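Local coordinates for protein prolyl-tRNA synthetase (Giardia lamblia ATCC 50803, PDB 3IAL) that probably attaches L-proline to tRNA(Pro) at the expense of ATP, by way of a prolyl-adenylate intermediate, as a class II aminoacyl-tRNA synthetase, at residues H177-Y190 with S263-T275. Numbering follows the deposited sequence. Where two conformers were deposited one is given.
Sequences HATAEDAVSQLSDY and SVHPYLTCAGIST. With PR8 (5'-O-[(R)-hydroxy{[(2S)-pyrrolidin-2-ylcarbonyl]oxy}phosphoryl]adenosine), chain H.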
ATOM      1  N   HIS B 177       3.330  14.955 -20.733  1.00 23.33           N
ATOM      2  CA  HIS B 177       2.306  15.322 -21.705  1.00 24.06           C
ATOM      3  C   HIS B 177       2.901  15.836 -23.012  1.00 23.77           C
ATOM      4  O   HIS B 177       3.914  16.529 -23.014  1.00 25.34           O
ATOM      5  CB  HIS B 177       1.420  16.418 -21.113  1.00 24.56           C
ATOM      6  CG  HIS B 177       0.897  16.106 -19.745  1.00 25.41           C
ATOM      7  ND1 HIS B 177      -0.156  15.242 -19.529  1.00 22.79           N
ATOM      8  CD2 HIS B 177       1.268  16.563 -18.524  1.00 25.20           C
ATOM      9  CE1 HIS B 177      -0.406  15.178 -18.234  1.00 25.65           C
ATOM     10  NE2 HIS B 177       0.437  15.976 -17.603  1.00 21.98           N
ATOM     11  N   ALA B 178       2.247  15.517 -24.121  1.00 25.05           N
ATOM     12  CA  ALA B 178       2.722  15.934 -25.431  1.00 25.23           C
ATOM     13  C   ALA B 178       2.656  17.453 -25.603  1.00 24.48           C
ATOM     14  O   ALA B 178       3.565  18.053 -26.182  1.00 24.99           O
ATOM     15  CB  ALA B 178       1.931  15.237 -26.524  1.00 25.01           C
ATOM     16  N   THR B 179       1.582  18.065 -25.105  1.00 25.90           N
ATOM     17  CA  THR B 179       1.328  19.488 -25.329  1.00 26.96           C
ATOM     18  C   THR B 179       0.917  20.231 -24.060  1.00 28.21           C
ATOM     19  O   THR B 179       0.498  19.633 -23.064  1.00 27.94           O
ATOM     20  CB  THR B 179       0.168  19.708 -26.312  1.00 26.25           C
ATOM     21  OG1 THR B 179      -1.040  19.236 -25.702  1.00 23.76           O
ATOM     22  CG2 THR B 179       0.407  19.002 -27.670  1.00 25.68           C
ATOM     23  N   ALA B 180       0.990  21.557 -24.149  1.00 28.88           N
ATOM     24  CA  ALA B 180       0.565  22.460 -23.086  1.00 27.84           C
ATOM     25  C   ALA B 180      -0.888  22.199 -22.704  1.00 27.63           C
ATOM     26  O   ALA B 180      -1.218  22.142 -21.523  1.00 26.25           O
ATOM     27  CB  ALA B 180       0.752  23.917 -23.537  1.00 24.62           C
ATOM     28  N   GLU B 181      -1.739  22.010 -23.713  1.00 28.37           N
ATOM     29  CA  GLU B 181      -3.168  21.779 -23.497  1.00 29.12           C
ATOM     30  C   GLU B 181      -3.427  20.503 -22.689  1.00 27.68           C
ATOM     31  O   GLU B 181      -4.303  20.488 -21.829  1.00 28.88           O
ATOM     32  CB  GLU B 181      -3.921  21.727 -24.834  0.60 29.72           C
ATOM     33  CG  GLU B 181      -3.862  23.015 -25.651  0.60 32.19           C
ATOM     34  CD  GLU B 181      -2.752  23.027 -26.701  0.60 32.93           C
ATOM     35  OE1 GLU B 181      -1.575  22.783 -26.350  0.60 29.22           O
ATOM     36  OE2 GLU B 181      -3.063  23.293 -27.883  0.60 35.34           O
ATOM     37  N   ASP B 182      -2.698  19.428 -22.983  1.00 27.41           N
ATOM     38  CA  ASP B 182      -2.835  18.182 -22.208  1.00 27.20           C
ATOM     39  C   ASP B 182      -2.430  18.393 -20.752  1.00 26.25           C
ATOM     40  O   ASP B 182      -3.029  17.820 -19.856  1.00 26.50           O
ATOM     41  CB  ASP B 182      -1.946  17.071 -22.767  1.00 28.97           C
ATOM     42  CG  ASP B 182      -2.282  16.682 -24.200  1.00 32.27           C
ATOM     43  OD1 ASP B 182      -3.457  16.773 -24.620  1.00 33.24           O
ATOM     44  OD2 ASP B 182      -1.342  16.261 -24.905  1.00 35.21           O
ATOM     45  N   ALA B 183      -1.381  19.190 -20.536  1.00 25.61           N
ATOM     46  CA  ALA B 183      -0.891  19.497 -19.196  1.00 26.07           C
ATOM     47  C   ALA B 183      -1.976  20.209 -18.390  1.00 26.55           C
ATOM     48  O   ALA B 183      -2.291  19.797 -17.282  1.00 25.57           O
ATOM     49  CB  ALA B 183       0.374  20.350 -19.260  1.00 23.93           C
ATOM     50  N   VAL B 184      -2.558  21.256 -18.974  1.00 27.58           N
ATOM     51  CA  VAL B 184      -3.666  21.980 -18.346  1.00 27.63           C
ATOM     52  C   VAL B 184      -4.862  21.069 -18.062  1.00 27.49           C
ATOM     53  O   VAL B 184      -5.443  21.129 -16.992  1.00 28.05           O
ATOM     54  CB  VAL B 184      -4.112  23.182 -19.211  1.00 27.43           C
ATOM     55  CG1 VAL B 184      -5.458  23.706 -18.743  1.00 22.86           C
ATOM     56  CG2 VAL B 184      -3.045  24.278 -19.175  1.00 24.39           C
ATOM     57  N   SER B 185      -5.224  20.221 -19.016  1.00 29.64           N
ATOM     58  CA  SER B 185      -6.327  19.273 -18.811  1.00 29.98           C
ATOM     59  C   SER B 185      -6.038  18.286 -17.666  1.00 30.36           C
ATOM     60  O   SER B 185      -6.953  17.886 -16.931  1.00 28.75           O
ATOM     61  CB  SER B 185      -6.625  18.503 -20.105  1.00 31.84           C
ATOM     62  OG  SER B 185      -7.559  17.454 -19.867  1.00 38.10           O
ATOM     63  N   GLN B 186      -4.772  17.896 -17.509  1.00 28.43           N
ATOM     64  CA  GLN B 186      -4.399  16.977 -16.424  1.00 27.21           C
ATOM     65  C   GLN B 186      -4.695  17.560 -15.035  1.00 27.60           C
ATOM     66  O   GLN B 186      -5.105  16.837 -14.130  1.00 25.03           O
ATOM     67  CB  GLN B 186      -2.922  16.598 -16.498  1.00 25.13           C
ATOM     68  CG  GLN B 186      -2.542  15.405 -15.606  1.00 26.66           C
ATOM     69  CD  GLN B 186      -3.272  14.146 -16.013  1.00 26.71           C
ATOM     70  OE1 GLN B 186      -3.331  13.818 -17.191  1.00 26.14           O
ATOM     71  NE2 GLN B 186      -3.872  13.459 -15.045  1.00 27.24           N
ATOM     72  N   LEU B 187      -4.455  18.856 -14.867  1.00 27.90           N
ATOM     73  CA  LEU B 187      -4.746  19.526 -13.597  1.00 27.55           C
ATOM     74  C   LEU B 187      -6.206  19.356 -13.177  1.00 28.49           C
ATOM     75  O   LEU B 187      -6.483  19.093 -12.006  1.00 29.92           O
ATOM     76  CB  LEU B 187      -4.355  21.002 -13.646  1.00 26.00           C
ATOM     77  CG  LEU B 187      -2.928  21.355 -13.199  1.00 26.65           C
ATOM     78  CD1 LEU B 187      -1.859  20.448 -13.793  1.00 25.09           C
ATOM     79  CD2 LEU B 187      -2.634  22.813 -13.527  1.00 27.75           C
ATOM     80  N   SER B 188      -7.131  19.479 -14.126  1.00 29.77           N
ATOM     81  CA  SER B 188      -8.549  19.233 -13.852  1.00 29.62           C
ATOM     82  C   SER B 188      -8.790  17.791 -13.415  1.00 29.06           C
ATOM     83  O   SER B 188      -9.585  17.548 -12.508  1.00 28.01           O
ATOM     84  CB  SER B 188      -9.414  19.523 -15.082  1.00 30.17           C
ATOM     85  OG  SER B 188      -9.252  20.860 -15.504  1.00 38.49           O
ATOM     86  N   ASP B 189      -8.119  16.834 -14.061  1.00 29.03           N
ATOM     87  CA  ASP B 189      -8.229  15.422 -13.655  1.00 30.12           C
ATOM     88  C   ASP B 189      -7.769  15.229 -12.215  1.00 29.03           C
ATOM     89  O   ASP B 189      -8.404  14.505 -11.455  1.00 30.39           O
ATOM     90  CB  ASP B 189      -7.433  14.495 -14.588  1.00 29.60           C
ATOM     91  CG  ASP B 189      -8.132  14.257 -15.912  1.00 33.27           C
ATOM     92  OD1 ASP B 189      -9.274  14.738 -16.086  1.00 35.92           O
ATOM     93  OD2 ASP B 189      -7.546  13.575 -16.779  1.00 29.46           O
ATOM     94  N   TYR B 190      -6.670  15.880 -11.844  1.00 28.91           N
ATOM     95  CA  TYR B 190      -6.178  15.815 -10.470  1.00 28.37           C
ATOM     96  C   TYR B 190      -7.232  16.399  -9.522  1.00 27.45           C
ATOM     97  O   TYR B 190      -7.542  15.798  -8.500  1.00 27.52           O
ATOM     98  CB  TYR B 190      -4.872  16.600 -10.293  1.00 29.00           C
ATOM     99  CG  TYR B 190      -3.625  16.090 -11.003  1.00 27.13           C
ATOM    100  CD1 TYR B 190      -3.321  14.737 -11.097  1.00 29.13           C
ATOM    101  CD2 TYR B 190      -2.706  16.993 -11.519  1.00 27.82           C
ATOM    102  CE1 TYR B 190      -2.143  14.308 -11.727  1.00 27.16           C
ATOM    103  CE2 TYR B 190      -1.549  16.577 -12.136  1.00 27.23           C
ATOM    104  CZ  TYR B 190      -1.263  15.244 -12.241  1.00 26.12           C
ATOM    105  OH  TYR B 190      -0.083  14.886 -12.866  1.00 23.60           O
ATOM    106  N   SER B 263      11.930  16.980 -32.609  1.00 29.23           N
ATOM    107  CA  SER B 263      12.276  16.625 -31.248  1.00 30.16           C
ATOM    108  C   SER B 263      11.702  17.706 -30.323  1.00 30.26           C
ATOM    109  O   SER B 263      12.024  18.885 -30.479  1.00 31.20           O
ATOM    110  CB  SER B 263      13.800  16.532 -31.125  1.00 30.03           C
ATOM    111  OG  SER B 263      14.186  15.599 -30.143  1.00 35.03           O
ATOM    112  N   VAL B 264      10.849  17.304 -29.381  1.00 29.32           N
ATOM    113  CA  VAL B 264      10.077  18.238 -28.555  1.00 29.98           C
ATOM    114  C   VAL B 264      10.188  17.928 -27.057  1.00 29.06           C
ATOM    115  O   VAL B 264      10.233  16.763 -26.649  1.00 28.71           O
ATOM    116  CB  VAL B 264       8.565  18.207 -28.934  1.00 30.61           C
ATOM    117  CG1 VAL B 264       7.779  19.264 -28.144  1.00 31.08           C
ATOM    118  CG2 VAL B 264       8.372  18.411 -30.432  1.00 31.03           C
ATOM    119  N   HIS B 265      10.223  18.981 -26.247  1.00 28.36           N
ATOM    120  CA  HIS B 265      10.202  18.843 -24.799  1.00 28.06           C
ATOM    121  C   HIS B 265       8.755  18.695 -24.356  1.00 28.32           C
ATOM    122  O   HIS B 265       7.956  19.601 -24.580  1.00 28.62           O
ATOM    123  CB  HIS B 265      10.809  20.066 -24.113  1.00 28.22           C
ATOM    124  CG  HIS B 265      12.305  20.073 -24.100  1.00 31.53           C
ATOM    125  ND1 HIS B 265      13.049  19.004 -23.651  1.00 32.09           N
ATOM    126  CD2 HIS B 265      13.194  21.029 -24.459  1.00 29.18           C
ATOM    127  CE1 HIS B 265      14.334  19.293 -23.750  1.00 34.21           C
ATOM    128  NE2 HIS B 265      14.449  20.518 -24.234  1.00 33.50           N
ATOM    129  N   PRO B 266       8.411  17.557 -23.729  1.00 27.77           N
ATOM    130  CA  PRO B 266       7.053  17.405 -23.242  1.00 27.30           C
ATOM    131  C   PRO B 266       6.820  18.248 -21.995  1.00 27.61           C
ATOM    132  O   PRO B 266       7.767  18.693 -21.345  1.00 25.48           O
ATOM    133  CB  PRO B 266       6.968  15.913 -22.906  1.00 28.56           C
ATOM    134  CG  PRO B 266       8.361  15.530 -22.535  1.00 30.36           C
ATOM    135  CD  PRO B 266       9.291  16.471 -23.263  1.00 27.18           C
ATOM    136  N   TYR B 267       5.551  18.467 -21.682  1.00 29.15           N
ATOM    137  CA  TYR B 267       5.151  19.168 -20.474  1.00 27.62           C
ATOM    138  C   TYR B 267       5.082  18.188 -19.317  1.00 25.94           C
ATOM    139  O   TYR B 267       4.764  17.018 -19.525  1.00 26.93           O
ATOM    140  CB  TYR B 267       3.785  19.827 -20.683  1.00 28.48           C
ATOM    141  CG  TYR B 267       3.872  21.204 -21.301  1.00 33.12           C
ATOM    142  CD1 TYR B 267       4.319  21.379 -22.606  1.00 34.98           C
ATOM    143  CD2 TYR B 267       3.506  22.334 -20.577  1.00 39.17           C
ATOM    144  CE1 TYR B 267       4.400  22.652 -23.178  1.00 37.81           C
ATOM    145  CE2 TYR B 267       3.581  23.598 -21.135  1.00 41.35           C
ATOM    146  CZ  TYR B 267       4.027  23.754 -22.434  1.00 38.99           C
ATOM    147  OH  TYR B 267       4.098  25.020 -22.972  1.00 42.50           O
ATOM    148  N   LEU B 268       5.377  18.664 -18.105  1.00 23.87           N
ATOM    149  CA  LEU B 268       5.247  17.848 -16.893  1.00 24.96           C
ATOM    150  C   LEU B 268       4.227  18.435 -15.904  1.00 25.22           C
ATOM    151  O   LEU B 268       4.154  19.652 -15.716  1.00 26.78           O
ATOM    152  CB  LEU B 268       6.608  17.691 -16.209  1.00 24.17           C
ATOM    153  CG  LEU B 268       7.686  16.899 -16.967  1.00 26.07           C
ATOM    154  CD1 LEU B 268       9.025  17.032 -16.258  1.00 24.05           C
ATOM    155  CD2 LEU B 268       7.313  15.424 -17.163  1.00 21.34           C
ATOM    156  N   THR B 269       3.448  17.558 -15.279  1.00 25.12           N
ATOM    157  CA  THR B 269       2.574  17.940 -14.179  1.00 26.21           C
ATOM    158  C   THR B 269       2.756  16.984 -12.993  1.00 26.64           C
ATOM    159  O   THR B 269       3.260  15.864 -13.150  1.00 26.73           O
ATOM    160  CB  THR B 269       1.082  17.986 -14.609  1.00 25.37           C
ATOM    161  OG1 THR B 269       0.604  16.665 -14.908  1.00 23.03           O
ATOM    162  CG2 THR B 269       0.899  18.888 -15.843  1.00 25.05           C
ATOM    163  N   CYS B 270       2.369  17.437 -11.804  1.00 27.64           N
ATOM    164  CA  CYS B 270       2.342  16.556 -10.633  1.00 26.78           C
ATOM    165  C   CYS B 270       1.314  16.973  -9.606  1.00 25.65           C
ATOM    166  O   CYS B 270       0.841  18.100  -9.606  1.00 26.92           O
ATOM    167  CB  CYS B 270       3.716  16.439  -9.982  1.00 27.80           C
ATOM    168  SG  CYS B 270       4.451  17.968  -9.442  1.00 25.22           S
ATOM    169  N   ALA B 271       0.955  16.028  -8.750  1.00 24.33           N
ATOM    170  CA  ALA B 271      -0.051  16.250  -7.725  1.00 25.35           C
ATOM    171  C   ALA B 271       0.330  15.473  -6.488  1.00 23.82           C
ATOM    172  O   ALA B 271       0.766  14.328  -6.584  1.00 22.53           O
ATOM    173  CB  ALA B 271      -1.431  15.827  -8.214  1.00 21.52           C
ATOM    174  N   GLY B 272       0.153  16.099  -5.329  1.00 22.98           N
ATOM    175  CA  GLY B 272       0.540  15.492  -4.062  1.00 24.66           C
ATOM    176  C   GLY B 272      -0.504  15.674  -2.979  1.00 23.22           C
ATOM    177  O   GLY B 272      -1.039  16.771  -2.798  1.00 22.61           O
ATOM    178  N   ILE B 273      -0.801  14.584  -2.284  1.00 24.17           N
ATOM    179  CA  ILE B 273      -1.573  14.603  -1.040  1.00 24.93           C
ATOM    180  C   ILE B 273      -0.861  13.743   0.008  1.00 25.16           C
ATOM    181  O   ILE B 273      -0.253  12.724  -0.313  1.00 25.46           O
ATOM    182  CB  ILE B 273      -3.034  14.119  -1.215  1.00 23.74           C
ATOM    183  CG1 ILE B 273      -3.097  12.700  -1.793  1.00 25.16           C
ATOM    184  CG2 ILE B 273      -3.806  15.089  -2.083  1.00 23.39           C
ATOM    185  CD1 ILE B 273      -4.437  11.984  -1.525  1.00 22.64           C
ATOM    186  N   SER B 274      -0.926  14.178   1.259  1.00 23.94           N
ATOM    187  CA  SER B 274      -0.228  13.525   2.339  1.00 23.42           C
ATOM    188  C   SER B 274      -1.198  13.195   3.482  1.00 24.21           C
ATOM    189  O   SER B 274      -2.420  13.246   3.308  1.00 24.22           O
ATOM    190  CB  SER B 274       0.876  14.450   2.839  1.00 23.27           C
ATOM    191  OG  SER B 274       0.330  15.488   3.643  1.00 24.51           O
ATOM    192  N   THR B 275      -0.625  12.879   4.644  1.00 25.60           N
ATOM    193  CA  THR B 275      -1.356  12.641   5.892  1.00 26.71           C
ATOM    194  C   THR B 275      -2.187  13.841   6.370  1.00 27.10           C
ATOM    195  O   THR B 275      -3.062  13.693   7.236  1.00 28.02           O
ATOM    196  CB  THR B 275      -0.373  12.311   7.022  1.00 27.74           C
ATOM    197  OG1 THR B 275       0.580  13.374   7.142  1.00 32.46           O
ATOM    198  CG2 THR B 275       0.357  10.994   6.744  1.00 29.94           C
TER
HETATM  199  C   PR8 H 601       4.691  18.513  -4.186  1.00 41.68           C
HETATM  200  N   PR8 H 601       5.902  16.962  -5.588  1.00 37.95           N
HETATM  201  O   PR8 H 601       5.504  18.174  -3.323  1.00 39.80           O
HETATM  202  P   PR8 H 601       3.556  19.956  -2.510  0.70 54.76           P
HETATM  203  N1  PR8 H 601       3.986  17.062   6.754  0.70 38.84           N
HETATM  204  C2  PR8 H 601       2.870  16.541   6.258  0.70 36.35           C
HETATM  205  N3  PR8 H 601       2.456  16.802   5.015  0.70 36.19           N
HETATM  206  C4  PR8 H 601       3.150  17.606   4.212  0.70 40.17           C
HETATM  207  C5  PR8 H 601       4.320  18.179   4.701  0.70 44.07           C
HETATM  208  C6  PR8 H 601       4.735  17.888   5.998  0.70 44.75           C
HETATM  209  N6  PR8 H 601       5.859  18.422   6.478  0.70 47.85           N
HETATM  210  N7  PR8 H 601       4.829  18.931   3.733  0.70 45.67           N
HETATM  211  C8  PR8 H 601       4.018  18.843   2.676  0.70 49.61           C
HETATM  212  N9  PR8 H 601       2.983  18.041   2.962  0.70 48.94           N
HETATM  213  CA  PR8 H 601       4.752  17.882  -5.576  1.00 37.84           C
HETATM  214  CB  PR8 H 601       3.506  17.038  -5.789  1.00 35.99           C
HETATM  215  CD  PR8 H 601       5.433  15.683  -6.112  1.00 37.80           C
HETATM  216  CG  PR8 H 601       3.992  15.595  -5.594  1.00 35.60           C
HETATM  217  C1' PR8 H 601       1.870  17.713   2.015  0.70 52.31           C
HETATM  218  O10 PR8 H 601       3.716  19.450  -4.035  1.00 43.66           O
HETATM  219  O1P PR8 H 601       4.669  20.831  -2.062  0.70 56.60           O
HETATM  220  C2' PR8 H 601       0.967  18.934   1.715  0.70 54.66           C
HETATM  221  O2' PR8 H 601      -0.409  18.526   1.666  0.70 47.98           O
HETATM  222  O2P PR8 H 601       2.164  20.756  -2.483  0.70 58.29           O
HETATM  223  C3' PR8 H 601       1.376  19.314   0.311  0.70 55.14           C
HETATM  224  O3' PR8 H 601       0.315  20.017  -0.343  0.70 53.41           O
HETATM  225  C4' PR8 H 601       1.503  17.909  -0.248  0.70 55.14           C
HETATM  226  O4' PR8 H 601       2.399  17.307   0.713  0.70 53.59           O
HETATM  227  C5' PR8 H 601       2.090  17.979  -1.640  0.70 54.00           C
HETATM  228  O5' PR8 H 601       3.340  18.640  -1.610  0.70 54.92           O
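T269 holds the tight centre of this contact: its OG1 is hydrogen-bonded to H177 NE2 at 2.8 Å and to Y190 OH, also at 2.8 Å. The imidazole offers its edge, with OG1 in the ring plane and a nearly straight bond (171°). A hydroxyl that can both donate and accept suits this buried junction of two polar groups. The chi1 of 68° points OG1 at both partners and sends the methyl CG2 toward the helix, against the H177 ring, A183 CB and L187 CD1. Small A183 lets the helix ride close to the strand, the two axes 8.0 Å apart and almost parallel (7°). Further along, A271 CB sits over the centre of the Y190 ring in a CH-pi contact, while Q186 O lies over the rim of the opposite face; the flat ring thus fills the layer between helix and strand. Q186 turns its side chain away, OE1 accepting from K144 NZ. C270 and S274 border the prolyl-adenylate, S274 OG donating to adenine N3.

At the other end the packing opens toward the surface. H177 and Y267 form an antiparallel hydrogen-bonded pair, with H177 N to Y267 O at 2.8 Å and Y267 N to H177 O at 2.9 Å. A180 CA makes a CH-pi contact over the face of the partly exposed Y267 ring, 3.6 Å from its centroid, and the small CB rests on CZ. That turn begins in a capping box: D182 N donates to T179 OG1, and T179 N gives a weak bond to D182 OD2.

Helix 180-201 thus packs on one face of the class II catalytic sheet, L268 and C270 meet helix 124-134 on the other, and strands 167-177 and 235-245 flank strand 263-274.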